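Local coordinates for protein carbon monoxide dehydrogenase (Thermococcus sp. AM4, PDB 6T7J) that catalyses the oxidation of carbon monoxide to carbon dioxide, probably handing the electrons to a ferredoxin, and is captured here without nickel in its active-site cluster, at residues A[177-180]-A[181-184]; A[349-352]-A[353-357]; A[503-506]-A[507-511]. All blocks are in the same frame, centred on the assembly; numbering follows the deposited sequence.

In the fold
Contacts 1, 2 and 3 follow one another in series along the chain; each is local, between residues three to five apart, so none closes a long loop, encloses or crosses another. Contact 1 lies on helix 177-186, in the helical region that precedes the first parallel sheet, yet its polar groups reach D542, A569 and I600 in the C-terminal half. Contact 2 follows at the end of helix 347-352, on the connection between neighbouring strands 336-339 and 358-361 of the first sheet. Contact 3 belongs to helix 502-511, on the connection from strand 474-478 to 516-518 of the second sheet. Contacts 1 and 2 have centres about 51 Å apart, on opposite sides of the chain's centre.

Contact 1. Residues A[177-180]-A[181-184]; sequences KKRI and KVWE
R179 and W183 meet one turn apart on alpha-helix 177-186, where a CH-pi contact joins residues i and i+4. CB of R179 stands over the six-membered ring of W183, 3.8 Å from its centroid. The arginine then bends at chi2 (-71°) and chi3, which keeps CD near the indole, 3.8 Å from W183 CZ2, while the guanidinium plane turns 86° from that of the ring. V182 lies alongside: its CG1 sits over one guanidinium face, and its CG2 is 3.5 Å from R179 NH2. Arginine suits this buried place because its stem is apolar and its head polar: D542 forms a salt bridge with NH2, and I600 O takes a hydrogen bond from NH1. W183 likewise spends its NE1 on A569 O and meets W228 edge-to-face. Replacing W183 by an alanine is likely to leave R179 CB without its ring, W228 without its edge-to-face partner and A569 O without the indole N-H. I180, an apolar residue on a partly exposed flank, meets the next turn through backbone and CB; its O accepts from E184 N at 2.9 Å. R179 O accepts the W183 N-H nearly straight (173°) and also lies over the indole face, 3.1 Å from W183 CG.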
# COMPACT_ATOMS: atom_id res chain seq x y z
N LYS A 177 -11.41 27.64 4.39
CA LYS A 177 -11.14 27.99 3.00
C LYS A 177 -9.67 28.32 2.77
O LYS A 177 -9.17 28.17 1.65
CB LYS A 177 -12.01 29.16 2.57
CG LYS A 177 -13.46 29.06 3.01
CD LYS A 177 -14.26 30.26 2.53
CE LYS A 177 -15.14 30.83 3.64
NZ LYS A 177 -15.65 32.19 3.29
N LYS A 178 -8.97 28.79 3.81
CA LYS A 178 -7.55 29.11 3.65
C LYS A 178 -6.73 27.84 3.44
O LYS A 178 -5.86 27.79 2.55
CB LYS A 178 -7.06 29.89 4.87
CG LYS A 178 -7.81 31.19 5.11
CD LYS A 178 -7.05 32.10 6.07
CE LYS A 178 -7.91 33.27 6.53
NZ LYS A 178 -8.37 34.10 5.39
N ARG A 179 -6.98 26.81 4.24
CA ARG A 179 -6.34 25.52 4.00
C ARG A 179 -6.72 24.96 2.63
O ARG A 179 -5.89 24.36 1.95
CB ARG A 179 -6.73 24.53 5.11
CG ARG A 179 -6.03 24.76 6.43
CD ARG A 179 -4.56 24.38 6.34
NE ARG A 179 -3.71 25.54 6.08
CZ ARG A 179 -2.46 25.46 5.63
NH1 ARG A 179 -1.92 24.27 5.40
NH2 ARG A 179 -1.76 26.56 5.42
N ILE A 180 -7.98 25.16 2.24
CA ILE A 180 -8.47 24.75 0.92
C ILE A 180 -7.63 25.37 -0.18
O ILE A 180 -7.17 24.69 -1.11
CB ILE A 180 -9.95 25.14 0.77
CG1 ILE A 180 -10.81 24.45 1.82
CG2 ILE A 180 -10.44 24.88 -0.64
CD1 ILE A 180 -11.29 23.09 1.41
N LYS A 181 -7.42 26.68 -0.11
CA LYS A 181 -6.67 27.40 -1.12
C LYS A 181 -5.20 27.01 -1.10
O LYS A 181 -4.56 26.89 -2.16
CB LYS A 181 -6.84 28.90 -0.92
CG LYS A 181 -6.21 29.76 -1.99
CD LYS A 181 -6.80 29.46 -3.36
CE LYS A 181 -5.71 29.28 -4.41
NZ LYS A 181 -4.93 30.54 -4.62
N VAL A 182 -4.64 26.80 0.10
CA VAL A 182 -3.25 26.35 0.21
C VAL A 182 -3.07 25.01 -0.48
O VAL A 182 -2.17 24.84 -1.32
CB VAL A 182 -2.85 26.28 1.70
CG1 VAL A 182 -1.60 25.42 1.86
CG2 VAL A 182 -2.62 27.67 2.26
N TRP A 183 -3.91 24.03 -0.14
CA TRP A 183 -3.81 22.71 -0.73
C TRP A 183 -4.08 22.74 -2.23
O TRP A 183 -3.51 21.95 -2.98
CB TRP A 183 -4.79 21.75 -0.05
CG TRP A 183 -4.55 21.58 1.42
CD1 TRP A 183 -3.35 21.62 2.06
CD2 TRP A 183 -5.54 21.33 2.42
NE1 TRP A 183 -3.53 21.41 3.41
CE2 TRP A 183 -4.87 21.23 3.66
CE3 TRP A 183 -6.93 21.19 2.40
CZ2 TRP A 183 -5.54 20.99 4.86
CZ3 TRP A 183 -7.60 20.95 3.60
CH2 TRP A 183 -6.90 20.86 4.81
N GLU A 184 -4.95 23.65 -2.68
CA GLU A 184 -5.23 23.77 -4.11
C GLU A 184 -4.01 24.30 -4.86
O GLU A 184 -3.64 23.77 -5.91
CB GLU A 184 -6.44 24.67 -4.34
CG GLU A 184 -6.79 24.90 -5.79
CD GLU A 184 -7.97 25.85 -5.95
OE1 GLU A 184 -8.21 26.32 -7.08
OE2 GLU A 184 -8.65 26.12 -4.94

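Contact 2. Residues A[349-352]-A[353-357]; sequences VDVA and QCYHT
The amide N of Q353 divides its hydrogen between two carbonyls, V349 O and D350 O, each 2.9 Å away. The two bonds differ: V349 O is met nearly along the C=O axis, in the alpha-helical manner, whereas the donor stands above the carbonyl plane of D350. The tighter i to i+3 pattern continues as C354 N bonds to V351 O at 3.0 Å, and Y355 N closes a type I beta turn on A352 O at 3.2 Å. Helix 347-352 thus winds down into the loop leading to strand 358-361. Y355 turns a ring edge to the helix end, its CD1 3.4 Å from V351 O in the ring plane; chi1 of -59° sets CG anti to the carbonyl carbon and swings the ring back that way. A352 is small enough for T357 to fold against it, CB to CB 4.0 Å, while T357 OG1 bonds to V334 O. Q353 runs beside V349, and D350 OD2 forms a salt bridge with K74 of the second subunit. Just past the helix, R403 NH1 bonds to C354 O and R403 makes a cation-pi contact with Y355, a placement in which its positive charge would probably be favoured by the C-terminal end of the helix dipole.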
# COMPACT_ATOMS: atom_id res chain seq x y z
N VAL A 349 0.24 -13.11 22.76
CA VAL A 349 -0.17 -14.51 22.81
C VAL A 349 0.87 -15.32 23.58
O VAL A 349 0.54 -16.03 24.54
CB VAL A 349 -0.40 -15.06 21.40
CG1 VAL A 349 -0.43 -16.58 21.42
CG2 VAL A 349 -1.70 -14.51 20.83
N ASP A 350 2.14 -15.21 23.17
CA ASP A 350 3.22 -15.89 23.88
C ASP A 350 3.13 -15.68 25.38
O ASP A 350 3.03 -16.63 26.15
CB ASP A 350 4.57 -15.39 23.36
CG ASP A 350 4.94 -16.02 22.07
OD1 ASP A 350 4.89 -17.26 21.92
OD2 ASP A 350 5.27 -15.26 21.17
N VAL A 351 3.13 -14.41 25.80
CA VAL A 351 3.03 -14.08 27.22
C VAL A 351 1.80 -14.74 27.83
O VAL A 351 1.88 -15.37 28.89
CB VAL A 351 3.01 -12.55 27.41
CG1 VAL A 351 2.86 -12.19 28.87
CG2 VAL A 351 4.28 -11.93 26.83
N ALA A 352 0.66 -14.63 27.15
CA ALA A 352 -0.58 -15.16 27.71
C ALA A 352 -0.52 -16.67 27.87
O ALA A 352 -1.26 -17.23 28.69
CB ALA A 352 -1.77 -14.78 26.84
N GLN A 353 0.34 -17.35 27.11
CA GLN A 353 0.44 -18.80 27.24
C GLN A 353 1.20 -19.23 28.48
O GLN A 353 1.18 -20.43 28.81
CB GLN A 353 1.09 -19.39 25.98
CG GLN A 353 0.07 -19.83 24.94
CD GLN A 353 0.67 -20.01 23.56
OE1 GLN A 353 1.78 -19.54 23.29
NE2 GLN A 353 -0.05 -20.69 22.69
N CYS A 354 1.86 -18.31 29.18
CA CYS A 354 2.47 -18.64 30.46
C CYS A 354 1.54 -18.35 31.63
O CYS A 354 1.96 -18.47 32.79
CB CYS A 354 3.79 -17.88 30.63
SG CYS A 354 5.12 -18.50 29.57
N TYR A 355 0.29 -17.98 31.35
CA TYR A 355 -0.73 -17.81 32.38
C TYR A 355 -1.98 -18.55 31.92
O TYR A 355 -1.94 -19.42 31.04
CB TYR A 355 -1.01 -16.32 32.65
CG TYR A 355 0.19 -15.52 33.09
CD1 TYR A 355 1.07 -14.98 32.16
CD2 TYR A 355 0.44 -15.28 34.44
CE1 TYR A 355 2.17 -14.24 32.56
CE2 TYR A 355 1.53 -14.55 34.85
CZ TYR A 355 2.39 -14.03 33.91
OH TYR A 355 3.48 -13.29 34.31
N HIS A 356 -3.12 -18.20 32.51
CA HIS A 356 -4.42 -18.67 32.05
C HIS A 356 -5.05 -17.74 31.03
O HIS A 356 -6.05 -18.11 30.41
CB HIS A 356 -5.37 -18.81 33.25
CG HIS A 356 -5.73 -17.51 33.89
ND1 HIS A 356 -4.84 -16.47 34.03
CD2 HIS A 356 -6.89 -17.08 34.44
CE1 HIS A 356 -5.43 -15.46 34.63
NE2 HIS A 356 -6.68 -15.80 34.89
N THR A 357 -4.47 -16.55 30.83
CA THR A 357 -5.10 -15.50 30.04
C THR A 357 -5.44 -15.97 28.63
O THR A 357 -4.63 -16.63 27.97
CB THR A 357 -4.16 -14.28 29.97
OG1 THR A 357 -3.92 -13.79 31.29
CG2 THR A 357 -4.77 -13.18 29.12
O HOH W 1 -3.85 -18.97 28.46

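Contact 3. Residues A[503-506]-A[507-511]; sequences GLKK and ICEAL
L504 CD1 touches two side chains of the next turn: C508 SG at 3.6 Å and I507 CG2 at 4.0 Å. The leucine starts away from them, but chi2 of 52° brings CD1 round to the sulfur. Cysteine suits the position, being slim enough to lie under a leucine methyl in a buried spot; chi1 of -61° turns C508 SG back toward the preceding turn, 3.0 Å from L504 O. I507 CG2 is wedged between its own backbone N and carbonyl carbon, a choice that presses this methyl toward the helix, 3.4 Å from L504 O, and sends CG1 and CD1 outward. On another flank K505 and E509 run side by side. Here E509 OE2 meets the aliphatic CG of K505 at 3.4 Å. The charged ends stay farther apart, K505 NZ lying 6.4 Å from E509 OE2, so the pair makes no salt bridge and any attraction between the charges would be weak and long-range.

Behind these side chains stand the alpha-helical bonds that fix the one-turn spacing. I507 N donates to G503 O, C508 N to L504 O at 2.9 Å, E509 N to K505 O and A510 N to K506 O, the last the most bent at 137°. This is helix 502-511, part of a beta-alpha-beta crossover, presumably right-handed as is usual, in a Rossmann-like parallel sheet; along the chain it follows strand 474-478 and leads to its neighbour, the outermost strand 516-518. Further out, C508 and K505 both pack on V497, I507 on I442 and L511 on L426, all loop residues, while K506 is exposed to solvent, as befits a lysine. At the first turn the carboxylate of D473, just before strand 474-478, accepts from two amides, OD2 from G503 N and OD1 from L504 N.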
# COMPACT_ATOMS: atom_id res chain seq x y z
N GLY A 503 -1.19 31.99 34.30
CA GLY A 503 -2.35 32.23 33.45
C GLY A 503 -3.17 30.97 33.21
O GLY A 503 -4.40 30.99 33.30
N LEU A 504 -2.49 29.86 32.89
CA LEU A 504 -3.19 28.60 32.70
C LEU A 504 -3.86 28.15 33.99
O LEU A 504 -4.99 27.64 33.96
CB LEU A 504 -2.22 27.53 32.19
CG LEU A 504 -2.85 26.24 31.64
CD1 LEU A 504 -3.91 26.55 30.60
CD2 LEU A 504 -1.77 25.33 31.07
N LYS A 505 -3.19 28.32 35.13
CA LYS A 505 -3.80 27.99 36.41
C LYS A 505 -5.09 28.78 36.63
O LYS A 505 -6.13 28.21 36.97
CB LYS A 505 -2.80 28.27 37.54
CG LYS A 505 -3.27 27.93 38.94
CD LYS A 505 -2.13 28.02 39.94
CE LYS A 505 -0.87 27.33 39.43
NZ LYS A 505 0.27 27.44 40.38
N LYS A 506 -5.03 30.10 36.41
CA LYS A 506 -6.20 30.93 36.60
C LYS A 506 -7.34 30.52 35.68
O LYS A 506 -8.49 30.40 36.12
CB LYS A 506 -5.85 32.41 36.37
CG LYS A 506 -4.73 32.92 37.27
CD LYS A 506 -4.44 34.38 37.02
CE LYS A 506 -4.10 35.09 38.32
NZ LYS A 506 -5.32 35.34 39.14
N ILE A 507 -7.04 30.25 34.40
CA ILE A 507 -8.14 29.96 33.48
C ILE A 507 -8.69 28.55 33.71
O ILE A 507 -9.90 28.32 33.56
CB ILE A 507 -7.70 30.18 32.02
CG1 ILE A 507 -8.93 30.41 31.14
CG2 ILE A 507 -6.87 29.01 31.50
CD1 ILE A 507 -8.60 30.65 29.70
N CYS A 508 -7.85 27.59 34.09
CA CYS A 508 -8.35 26.25 34.38
C CYS A 508 -9.19 26.24 35.65
O CYS A 508 -10.13 25.44 35.77
CB CYS A 508 -7.20 25.26 34.49
SG CYS A 508 -6.21 25.08 32.98
N GLU A 509 -8.87 27.10 36.62
CA GLU A 509 -9.75 27.22 37.77
C GLU A 509 -11.01 28.02 37.44
O GLU A 509 -12.05 27.81 38.07
CB GLU A 509 -9.00 27.83 38.95
CG GLU A 509 -8.31 26.79 39.83
CD GLU A 509 -7.29 27.39 40.78
OE1 GLU A 509 -7.69 28.23 41.62
OE2 GLU A 509 -6.10 27.03 40.69
N ALA A 510 -10.93 28.91 36.45
CA ALA A 510 -12.11 29.66 36.03
C ALA A 510 -13.08 28.81 35.22
O ALA A 510 -14.28 29.13 35.17
CB ALA A 510 -11.69 30.88 35.21
N LEU A 511 -12.60 27.75 34.57
CA LEU A 511 -13.47 26.86 33.80
C LEU A 511 -13.56 25.46 34.38
O LEU A 511 -14.29 24.62 33.83
CB LEU A 511 -12.99 26.80 32.35
CG LEU A 511 -12.74 28.15 31.68
CD1 LEU A 511 -12.35 27.97 30.22
CD2 LEU A 511 -13.96 29.05 31.79